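Local coordinates for Di-haem cytochrome c peroxidase family protein (Burkholderia thailandensis E264, PDB 6NX0), which is a diheme c-type enzyme that forms an atypically stable bis-Fe(IV) state and probably acts as a peroxidase, at residues Ser270-Tyr275 with Gly371-Ala376; Asp388-Ala393 with Asp449-Leu454; Pro128-Ala133 with Gly472-Pro477. One frame throughout, in Å; residues are numbered along the deposited sequence.

Contact 1: Ser270-Tyr275 with Gly371-Ala376; sequences SRYDAY and GLRNVA. With HEC (heme c), chain C.
A capping box at the start of helix 271-276 presents Asp-273 to Arg-373, joining this helix to the loop that lines the pocket of heme c #2. Serine suits the N-cap: its OG accepts from Asp-273 N at 3.1 Å, while Ser-270 N returns a bond to Asp-273 OD2. The same hydroxyl donates to OD2 from well above the carboxylate plane (Ser-270 OG to Asp-273 OD2, 2.8 Å). The two bonds from Ser-270 to OD2 hold the carboxylate against rotation, in the orientation the arginine needs. Arg-373, its chain extended from CG to NE, meets it end-on from the opposite direction, with guanidinium and carboxylate only 3° from coplanar. NH1 of Arg-373 reaches Asp-273 OD2 at 2.9 Å. Both carboxylate oxygens accept through their syn lone pairs, so the anti lone pair of OD2 serves Ser-270 N; OD2 thus accepts from three donors. NE of the buried arginine is satisfied by Ser-317 O, and Tyr-165 adds a cation-pi contact. Two neighbours in the same loop face the heme instead: Leu-372 CD2 lies 3.6 Å from heme atom C3A, and Val-375 CG2 touches the heme methyl CMA. Completing the paired salt bridge, Arg-373 NH2 meets Asp-273 OD1 at 2.8 Å in a nearly straight bond of 166°.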
loop_
_atom_site.group_PDB
_atom_site.type_symbol
_atom_site.label_atom_id
_atom_site.label_comp_id
_atom_site.label_asym_id
_atom_site.label_seq_id
_atom_site.Cartn_x
_atom_site.Cartn_y
_atom_site.Cartn_z
ATOM N N SER A 270 -13.664 -11.573 -5.147
ATOM C CA SER A 270 -13.947 -10.733 -6.298
ATOM C C SER A 270 -14.425 -11.578 -7.473
ATOM O O SER A 270 -14.310 -12.807 -7.475
ATOM C CB SER A 270 -12.714 -9.937 -6.702
ATOM O OG SER A 270 -11.737 -10.789 -7.283
ATOM N N ARG A 271 -14.930 -10.892 -8.502
ATOM C CA ARG A 271 -15.293 -11.595 -9.736
ATOM C C ARG A 271 -14.061 -12.166 -10.428
ATOM O O ARG A 271 -14.143 -13.242 -11.030
ATOM C CB ARG A 271 -16.095 -10.676 -10.660
ATOM C CG ARG A 271 -17.537 -10.513 -10.160
ATOM C CD ARG A 271 -18.430 -9.652 -11.083
ATOM N NE ARG A 271 -18.346 -10.077 -12.482
ATOM C CZ ARG A 271 -17.671 -9.440 -13.441
ATOM N NH1 ARG A 271 -17.031 -8.297 -13.214
ATOM N NH2 ARG A 271 -17.652 -9.950 -14.658
ATOM N N TYR A 272 -12.899 -11.508 -10.313
ATOM C CA TYR A 272 -11.675 -12.121 -10.806
ATOM C C TYR A 272 -11.395 -13.439 -10.083
ATOM O O TYR A 272 -10.986 -14.425 -10.717
ATOM C CB TYR A 272 -10.506 -11.142 -10.665
ATOM C CG TYR A 272 -9.180 -11.776 -11.013
ATOM C CD1 TYR A 272 -8.774 -11.875 -12.334
ATOM C CD2 TYR A 272 -8.346 -12.278 -10.021
ATOM C CE1 TYR A 272 -7.545 -12.459 -12.663
ATOM C CE2 TYR A 272 -7.134 -12.876 -10.335
ATOM C CZ TYR A 272 -6.742 -12.958 -11.663
ATOM O OH TYR A 272 -5.534 -13.539 -12.006
ATOM N N ASP A 273 -11.613 -13.483 -8.763
ATOM C CA ASP A 273 -11.403 -14.725 -8.012
ATOM C C ASP A 273 -12.388 -15.808 -8.442
ATOM O O ASP A 273 -12.039 -16.991 -8.487
ATOM C CB ASP A 273 -11.508 -14.464 -6.514
ATOM C CG ASP A 273 -10.418 -13.546 -6.019
ATOM O OD1 ASP A 273 -9.226 -13.846 -6.298
ATOM O OD2 ASP A 273 -10.754 -12.521 -5.386
ATOM N N ALA A 274 -13.616 -15.425 -8.780
ATOM C CA ALA A 274 -14.573 -16.416 -9.265
ATOM C C ALA A 274 -14.179 -16.932 -10.640
ATOM O O ALA A 274 -14.471 -18.087 -10.980
ATOM C CB ALA A 274 -15.972 -15.808 -9.298
ATOM N N TYR A 275 -13.530 -16.091 -11.445
ATOM C CA TYR A 275 -13.004 -16.509 -12.739
ATOM C C TYR A 275 -11.819 -17.459 -12.576
ATOM O O TYR A 275 -11.670 -18.407 -13.356
ATOM C CB TYR A 275 -12.612 -15.274 -13.547
ATOM C CG TYR A 275 -11.608 -15.522 -14.643
ATOM C CD1 TYR A 275 -12.008 -16.016 -15.877
ATOM C CD2 TYR A 275 -10.258 -15.249 -14.448
ATOM C CE1 TYR A 275 -11.089 -16.242 -16.889
ATOM C CE2 TYR A 275 -9.333 -15.469 -15.458
ATOM C CZ TYR A 275 -9.758 -15.964 -16.674
ATOM O OH TYR A 275 -8.842 -16.186 -17.681
ATOM N N GLY A 371 -0.504 -3.584 -4.390
ATOM C CA GLY A 371 -1.475 -4.497 -4.954
ATOM C C GLY A 371 -2.695 -3.717 -5.391
ATOM O O GLY A 371 -2.985 -2.657 -4.855
ATOM N N LEU A 372 -3.395 -4.244 -6.396
ATOM C CA LEU A 372 -4.502 -3.561 -7.054
ATOM C C LEU A 372 -5.873 -4.110 -6.669
ATOM O O LEU A 372 -6.884 -3.651 -7.222
ATOM C CB LEU A 372 -4.317 -3.625 -8.584
ATOM C CG LEU A 372 -3.014 -2.981 -9.080
ATOM C CD1 LEU A 372 -2.933 -3.020 -10.600
ATOM C CD2 LEU A 372 -2.903 -1.553 -8.586
ATOM N N ARG A 373 -5.953 -5.080 -5.761
ATOM C CA ARG A 373 -7.270 -5.534 -5.329
ATOM C C ARG A 373 -8.000 -4.384 -4.651
ATOM O O ARG A 373 -7.425 -3.643 -3.855
ATOM C CB ARG A 373 -7.159 -6.733 -4.396
ATOM C CG ARG A 373 -6.689 -7.981 -5.160
ATOM C CD ARG A 373 -6.327 -9.126 -4.273
ATOM N NE ARG A 373 -6.168 -10.388 -5.012
ATOM C CZ ARG A 373 -7.170 -11.193 -5.334
ATOM N NH1 ARG A 373 -8.422 -10.855 -5.035
ATOM N NH2 ARG A 373 -6.932 -12.317 -5.995
ATOM N N ASN A 374 -9.278 -4.241 -4.999
ATOM C CA ASN A 374 -10.177 -3.181 -4.535
ATOM C C ASN A 374 -9.745 -1.789 -4.957
ATOM O O ASN A 374 -10.256 -0.797 -4.418
ATOM C CB ASN A 374 -10.388 -3.258 -3.027
ATOM C CG ASN A 374 -11.055 -4.538 -2.651
ATOM O OD1 ASN A 374 -12.234 -4.743 -2.999
ATOM N ND2 ASN A 374 -10.332 -5.419 -1.979
ATOM N N VAL A 375 -8.883 -1.677 -5.971
ATOM C CA VAL A 375 -8.428 -0.349 -6.399
ATOM C C VAL A 375 -9.589 0.515 -6.862
ATOM O O VAL A 375 -9.586 1.736 -6.661
ATOM C CB VAL A 375 -7.329 -0.487 -7.479
ATOM C CG1 VAL A 375 -7.884 -1.054 -8.776
ATOM C CG2 VAL A 375 -6.600 0.863 -7.694
ATOM N N ALA A 376 -10.630 -0.095 -7.446
ATOM C CA ALA A 376 -11.671 0.697 -8.093
ATOM C C ALA A 376 -12.634 1.378 -7.119
ATOM O O ALA A 376 -13.505 2.130 -7.572
ATOM C CB ALA A 376 -12.456 -0.201 -9.052
HETATM FE FE HEC C . 1.309 0.387 -11.530
HETATM C CHA HEC C . 0.602 2.223 -8.723
HETATM C CHB HEC C . -2.021 0.365 -12.367
HETATM C CHC HEC C . 2.068 -0.853 -14.636
HETATM C CHD HEC C . 4.570 0.049 -10.580
HETATM N NA HEC C . -0.387 1.099 -10.673
HETATM C C1A HEC C . -0.447 1.793 -9.479
HETATM C C2A HEC C . -1.815 2.203 -9.297
HETATM C C3A HEC C . -2.547 1.605 -10.244
HETATM C C4A HEC C . -1.663 0.900 -11.138
HETATM C CMA HEC C . -4.036 1.797 -10.522
HETATM C CAA HEC C . -2.353 2.970 -8.068
HETATM C CBA HEC C . -2.770 2.015 -6.963
HETATM C CGA HEC C . -3.195 2.669 -5.670
HETATM O O1A HEC C . -3.378 1.880 -4.694
HETATM O O2A HEC C . -3.077 3.915 -5.507
HETATM N NB HEC C . 0.258 -0.166 -13.161
HETATM C C1B HEC C . -1.134 -0.145 -13.275
HETATM C C2B HEC C . -1.489 -0.638 -14.593
HETATM C C3B HEC C . -0.372 -0.915 -15.261
HETATM C C4B HEC C . 0.740 -0.668 -14.353
HETATM C CMB HEC C . -2.950 -0.844 -15.070
HETATM C CAB HEC C . -0.200 -1.348 -16.739
HETATM C CBB HEC C . -0.790 -0.280 -17.688
HETATM N NC HEC C . 2.972 -0.345 -12.409
HETATM C C1C HEC C . 3.083 -0.742 -13.727
HETATM C C2C HEC C . 4.458 -1.088 -13.960
HETATM C C3C HEC C . 5.135 -0.935 -12.815
HETATM C C4C HEC C . 4.222 -0.426 -11.819
HETATM C CMC HEC C . 4.933 -1.644 -15.321
HETATM C CAC HEC C . 6.563 -1.416 -12.509
HETATM C CBC HEC C . 7.538 -0.647 -13.425
HETATM N ND HEC C . 2.360 0.978 -9.915
HETATM C C1D HEC C . 3.728 0.736 -9.742
HETATM C C2D HEC C . 4.175 1.502 -8.617
HETATM C C3D HEC C . 3.001 2.239 -8.100
HETATM C C4D HEC C . 1.892 1.829 -8.918
HETATM C CMD HEC C . 5.585 1.578 -8.040
HETATM C CAD HEC C . 2.978 3.227 -6.926
HETATM C CBD HEC C . 3.380 4.590 -7.455
HETATM C CGD HEC C . 3.025 5.681 -6.476
HETATM O O1D HEC C . 2.288 5.401 -5.499
HETATM O O2D HEC C . 3.343 6.866 -6.785
#

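Contact 2: Asp388-Ala393 with Asp449-Leu454; sequences DTLRDA and DLVAFL
The guanidinium of Arg-391, the one flat group on the residues that touch, is carried past Val-451 to two carboxylates of helix 444-455, NE to Asp-448 and NH1 to Asp-444, in salt bridges. What meets Val-451 is the arginine's aliphatic stem. This is helix-to-helix packing inside a cytochrome c domain, where the first turn of helix 390-399 rests on the last turns of helix 444-455 beside heme c #2. The backbones come close, the CA atoms of Arg-391 and Val-451 being 6.2 Å apart, and the short, branched valine suits so narrow a separation. Its two methyls divide the work. CG2 presses on Arg-391 CA at 3.8 Å and on the stem atom CG, the two side chains crossing at about a right angle, whereas CG1 of Val-451 faces Leu-390 CD2 at 4.2 Å. Leu-390 has CG anti to its backbone N (chi1 176°), which carries the methyls across to the other helix; there CD2 also lies against Leu-454 CB. A leucine fits here because its forked end serves both the helix and the heme, which it touches as part of the pocket. Behind Leu-390, Thr-389 caps the helix, its OG1 accepting from Asp-392 N at 3.2 Å. The forked ends of the two leucines meet where Leu-390 CD1 approaches Leu-454 CD1 at 4.0 Å.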
loop_
_atom_site.group_PDB
_atom_site.type_symbol
_atom_site.label_atom_id
_atom_site.label_comp_id
_atom_site.label_asym_id
_atom_site.label_seq_id
_atom_site.Cartn_x
_atom_site.Cartn_y
_atom_site.Cartn_z
ATOM N N ASP A 388 -7.717 11.447 -8.948
ATOM C CA ASP A 388 -9.009 11.190 -8.319
ATOM C C ASP A 388 -9.898 10.257 -9.127
ATOM O O ASP A 388 -11.006 9.950 -8.680
ATOM C CB ASP A 388 -9.763 12.499 -7.996
ATOM C CG ASP A 388 -10.202 13.280 -9.215
ATOM O OD1 ASP A 388 -9.940 12.878 -10.352
ATOM O OD2 ASP A 388 -10.843 14.345 -9.020
ATOM N N THR A 389 -9.412 9.712 -10.247
ATOM C CA THR A 389 -10.135 8.667 -10.953
ATOM C C THR A 389 -9.185 7.552 -11.334
ATOM O O THR A 389 -8.022 7.799 -11.658
ATOM C CB THR A 389 -10.811 9.147 -12.238
ATOM O OG1 THR A 389 -9.813 9.454 -13.209
ATOM C CG2 THR A 389 -11.692 10.383 -11.985
ATOM N N LEU A 390 -9.701 6.328 -11.296
ATOM C CA LEU A 390 -8.913 5.169 -11.673
ATOM C C LEU A 390 -8.459 5.271 -13.120
ATOM O O LEU A 390 -7.325 4.906 -13.451
ATOM C CB LEU A 390 -9.725 3.899 -11.453
ATOM C CG LEU A 390 -9.052 2.597 -11.906
ATOM C CD1 LEU A 390 -7.688 2.411 -11.182
ATOM C CD2 LEU A 390 -9.950 1.413 -11.690
ATOM N N ARG A 391 -9.319 5.785 -14.008
ATOM C CA ARG A 391 -8.918 5.860 -15.408
ATOM C C ARG A 391 -7.701 6.755 -15.596
ATOM O O ARG A 391 -6.832 6.447 -16.422
ATOM C CB ARG A 391 -10.071 6.329 -16.294
ATOM C CG ARG A 391 -9.734 6.088 -17.791
ATOM C CD ARG A 391 -10.715 6.693 -18.754
ATOM N NE ARG A 391 -10.389 6.264 -20.122
ATOM C CZ ARG A 391 -9.445 6.826 -20.877
ATOM N NH1 ARG A 391 -9.223 6.355 -22.106
ATOM N NH2 ARG A 391 -8.727 7.848 -20.427
ATOM N N ASP A 392 -7.597 7.850 -14.832
ATOM C CA ASP A 392 -6.437 8.726 -14.954
ATOM C C ASP A 392 -5.170 8.013 -14.504
ATOM O O ASP A 392 -4.113 8.176 -15.120
ATOM C CB ASP A 392 -6.631 10.015 -14.140
ATOM C CG ASP A 392 -7.443 11.070 -14.871
ATOM O OD1 ASP A 392 -7.831 10.855 -16.043
ATOM O OD2 ASP A 392 -7.697 12.120 -14.254
ATOM N N ALA A 393 -5.267 7.205 -13.445
ATOM C CA ALA A 393 -4.114 6.436 -12.975
ATOM C C ALA A 393 -3.611 5.486 -14.046
ATOM O O ALA A 393 -2.397 5.318 -14.205
ATOM C CB ALA A 393 -4.464 5.661 -11.713
ATOM N N ASP A 449 -10.413 -0.732 -21.477
ATOM C CA ASP A 449 -10.474 -2.159 -21.205
ATOM C C ASP A 449 -9.667 -2.539 -19.964
ATOM O O ASP A 449 -10.102 -3.389 -19.180
ATOM C CB ASP A 449 -9.988 -2.929 -22.429
ATOM C CG ASP A 449 -10.938 -2.818 -23.624
ATOM O OD1 ASP A 449 -12.076 -2.317 -23.461
ATOM O OD2 ASP A 449 -10.527 -3.239 -24.740
ATOM N N LEU A 450 -8.500 -1.904 -19.767
ATOM C CA LEU A 450 -7.724 -2.117 -18.549
ATOM C C LEU A 450 -8.512 -1.711 -17.309
ATOM O O LEU A 450 -8.530 -2.448 -16.315
ATOM C CB LEU A 450 -6.413 -1.344 -18.623
ATOM C CG LEU A 450 -5.311 -1.987 -19.480
ATOM C CD1 LEU A 450 -4.213 -0.974 -19.805
ATOM C CD2 LEU A 450 -4.743 -3.187 -18.797
ATOM N N VAL A 451 -9.189 -0.560 -17.358
ATOM C CA VAL A 451 -10.060 -0.170 -16.243
ATOM C C VAL A 451 -11.135 -1.225 -15.996
ATOM O O VAL A 451 -11.387 -1.617 -14.854
ATOM C CB VAL A 451 -10.673 1.211 -16.512
ATOM C CG1 VAL A 451 -11.760 1.542 -15.475
ATOM C CG2 VAL A 451 -9.605 2.270 -16.553
ATOM N N ALA A 452 -11.773 -1.716 -17.063
ATOM C CA ALA A 452 -12.776 -2.762 -16.887
ATOM C C ALA A 452 -12.191 -3.982 -16.180
ATOM O O ALA A 452 -12.810 -4.567 -15.286
ATOM C CB ALA A 452 -13.358 -3.166 -18.243
ATOM N N PHE A 453 -10.964 -4.376 -16.544
ATOM C CA PHE A 453 -10.361 -5.497 -15.853
ATOM C C PHE A 453 -10.092 -5.175 -14.384
ATOM O O PHE A 453 -10.366 -5.993 -13.512
ATOM C CB PHE A 453 -9.076 -5.912 -16.561
ATOM C CG PHE A 453 -8.298 -6.889 -15.780
ATOM C CD1 PHE A 453 -8.802 -8.145 -15.521
ATOM C CD2 PHE A 453 -7.055 -6.544 -15.250
ATOM C CE1 PHE A 453 -8.092 -9.045 -14.747
ATOM C CE2 PHE A 453 -6.339 -7.437 -14.481
ATOM C CZ PHE A 453 -6.849 -8.683 -14.219
ATOM N N LEU A 454 -9.551 -3.989 -14.083
ATOM C CA LEU A 454 -9.254 -3.677 -12.681
ATOM C C LEU A 454 -10.511 -3.690 -11.826
ATOM O O LEU A 454 -10.451 -3.990 -10.630
ATOM C CB LEU A 454 -8.553 -2.330 -12.580
ATOM C CG LEU A 454 -7.143 -2.317 -13.202
ATOM C CD1 LEU A 454 -6.550 -0.903 -13.103
ATOM C CD2 LEU A 454 -6.243 -3.366 -12.540
#

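Contact 3: Pro128-Ala133 with Gly472-Pro477; sequences PGRAFA and GKAARP
Arg-130 grips a single backbone oxygen, Ala-475 O, with both terminal nitrogens: NH1 lies 2.9 Å and NH2 3.0 Å from that oxygen. One acceptor shared by two donors cannot lie straight ahead of both N-H groups, so the bonds are bent, to 147° from NH1 and 143° from NH2. The oxygen nevertheless stays close to the guanidinium plane, at its edge. Relative to the carbonyl, NH2 lies nearly along the C=O axis, while NH1 is tilted somewhat from the carbonyl plane. Small apolar groups fill in along the same edge: Ala-474 CB is 3.9 Å from Arg-130 NH2, and Pro-477 CD is equally far from Arg-130 NH1. Alanine suits this place because its methyl can sit beside the charged group without pushing the tail off it.

The arginine reaches the tail by starting with CG anti to the backbone N and then bending at chi3 (-61°). A second shell fixes the head group: NE donates to Thr-135 OG1 and NH2 also to Ile-377 O, while Glu-379 adds a long, weak ion pair with NH1. Thus a loop of the first heme domain is tied at once to the C-terminal tail and to the loop around 377. That first loop begins one residue after the CXXCH heme-binding motif, Cys-122 to His-126, whose histidine is the axial ligand of heme c #1. Ala-131 and Phe-132 form the centre of a type I' beta turn, Arg-130 to Ala-133, closed by Ala-133 N to Arg-130 O. Just before the turn, Pro-128 CA sits over the face of the Phe-132 ring, 3.7 Å above its plane. Farther in, the carbonyl oxygen of Phe-132 is hydrogen-bonded to His-126 ND1, which probably helps to fix the rotation of the imidazole about its bond to the iron.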
loop_
_atom_site.group_PDB
_atom_site.type_symbol
_atom_site.label_atom_id
_atom_site.label_comp_id
_atom_site.label_asym_id
_atom_site.label_seq_id
_atom_site.Cartn_x
_atom_site.Cartn_y
_atom_site.Cartn_z
ATOM N N PRO A 128 -13.744 -0.116 7.217
ATOM C CA PRO A 128 -14.166 -1.482 6.872
ATOM C C PRO A 128 -15.161 -1.524 5.725
ATOM O O PRO A 128 -15.240 -2.545 5.018
ATOM C CB PRO A 128 -14.781 -2.003 8.179
ATOM C CG PRO A 128 -15.171 -0.783 8.932
ATOM C CD PRO A 128 -14.118 0.228 8.605
ATOM N N GLY A 129 -15.941 -0.471 5.534
ATOM C CA GLY A 129 -16.907 -0.439 4.449
ATOM C C GLY A 129 -16.313 -0.142 3.089
ATOM O O GLY A 129 -17.040 -0.152 2.088
ATOM N N ARG A 130 -15.010 0.133 3.031
ATOM C CA ARG A 130 -14.288 0.442 1.794
ATOM C C ARG A 130 -12.970 -0.331 1.775
ATOM O O ARG A 130 -11.898 0.228 1.530
ATOM C CB ARG A 130 -14.048 1.957 1.646
ATOM C CG ARG A 130 -13.618 2.434 0.232
ATOM C CD ARG A 130 -13.272 3.919 0.187
ATOM N NE ARG A 130 -14.426 4.722 0.551
ATOM C CZ ARG A 130 -15.342 5.163 -0.292
ATOM N NH1 ARG A 130 -16.372 5.865 0.165
ATOM N NH2 ARG A 130 -15.250 4.922 -1.587
ATOM N N ALA A 131 -13.038 -1.641 2.044
ATOM C CA ALA A 131 -11.875 -2.536 1.965
ATOM C C ALA A 131 -10.725 -2.062 2.849
ATOM O O ALA A 131 -9.548 -2.294 2.546
ATOM C CB ALA A 131 -11.399 -2.702 0.522
ATOM N N PHE A 132 -11.067 -1.413 3.962
ATOM C CA PHE A 132 -10.068 -0.907 4.906
ATOM C C PHE A 132 -9.123 0.076 4.222
ATOM O O PHE A 132 -7.964 0.220 4.600
ATOM C CB PHE A 132 -9.327 -2.065 5.588
ATOM C CG PHE A 132 -10.219 -2.874 6.476
ATOM C CD1 PHE A 132 -10.978 -3.924 5.973
ATOM C CD2 PHE A 132 -10.354 -2.539 7.812
ATOM C CE1 PHE A 132 -11.841 -4.655 6.798
ATOM C CE2 PHE A 132 -11.189 -3.263 8.643
ATOM C CZ PHE A 132 -11.953 -4.321 8.129
ATOM N N ALA A 133 -9.647 0.814 3.254
ATOM C CA ALA A 133 -9.023 1.968 2.641
ATOM C C ALA A 133 -9.736 3.227 3.113
ATOM O O ALA A 133 -10.842 3.150 3.655
ATOM C CB ALA A 133 -9.114 1.862 1.112
ATOM N N GLY A 472 -15.569 7.229 -13.927
ATOM C CA GLY A 472 -15.964 8.119 -12.866
ATOM C C GLY A 472 -15.180 7.922 -11.587
ATOM O O GLY A 472 -14.097 7.319 -11.558
ATOM N N LYS A 473 -15.748 8.452 -10.511
ATOM C CA LYS A 473 -15.133 8.487 -9.192
ATOM C C LYS A 473 -15.901 7.569 -8.246
ATOM O O LYS A 473 -17.125 7.420 -8.343
ATOM C CB LYS A 473 -15.142 9.906 -8.629
ATOM C CG LYS A 473 -14.490 10.924 -9.484
ATOM C CD LYS A 473 -14.677 12.311 -8.903
ATOM C CE LYS A 473 -13.950 13.325 -9.750
ATOM N NZ LYS A 473 -14.241 14.692 -9.257
ATOM N N ALA A 474 -15.179 6.971 -7.308
ATOM C CA ALA A 474 -15.800 6.057 -6.361
ATOM C C ALA A 474 -16.864 6.765 -5.523
ATOM O O ALA A 474 -16.790 7.966 -5.263
ATOM C CB ALA A 474 -14.736 5.446 -5.442
ATOM N N ALA A 475 -17.841 5.990 -5.069
ATOM C CA ALA A 475 -18.949 6.557 -4.311
ATOM C C ALA A 475 -18.450 7.151 -3.001
ATOM O O ALA A 475 -17.547 6.612 -2.351
ATOM C CB ALA A 475 -20.009 5.486 -4.036
ATOM N N ARG A 476 -19.082 8.250 -2.599
ATOM C CA ARG A 476 -18.707 9.067 -1.460
ATOM C C ARG A 476 -19.922 9.234 -0.561
ATOM O O ARG A 476 -21.038 9.413 -1.058
ATOM C CB ARG A 476 -18.228 10.465 -1.891
ATOM C CG ARG A 476 -17.024 10.481 -2.827
ATOM C CD ARG A 476 -16.560 11.916 -3.148
ATOM N NE ARG A 476 -15.436 11.920 -4.092
ATOM C CZ ARG A 476 -14.815 13.014 -4.526
ATOM N NH1 ARG A 476 -15.194 14.216 -4.099
ATOM N NH2 ARG A 476 -13.816 12.912 -5.397
ATOM N N PRO A 477 -19.738 9.216 0.761
ATOM C CA PRO A 477 -20.858 9.510 1.660
ATOM C C PRO A 477 -21.218 10.998 1.686
ATOM O O PRO A 477 -22.318 11.369 2.099
ATOM C CB PRO A 477 -20.337 9.044 3.021
ATOM C CG PRO A 477 -18.853 9.195 2.928
ATOM C CD PRO A 477 -18.497 8.915 1.492
ATOM O OXT PRO A 477 -20.428 11.868 1.303
#

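Overall arrangement
Contacts 1 and 2 are buried and both border heme c #2, whereas contact 3 is only partly buried and ends at the exposed C-terminus. Their chemistry follows: contact 1 buries a paired salt bridge, contact 2 joins two helices through apolar side chains, and contact 3 ties irregular loops through an arginine and a backbone carbonyl. The first two also pack on each other, Tyr-272 against Phe-453 and Val-375 against Leu-390. Contact 3 encloses both along the chain and touches each: Ala-131 packs on Asn-374 of contact 1, and Thr-389 of contact 2 packs on Lys-473. One of its segments is the loop that follows the attachment motif of heme c #1.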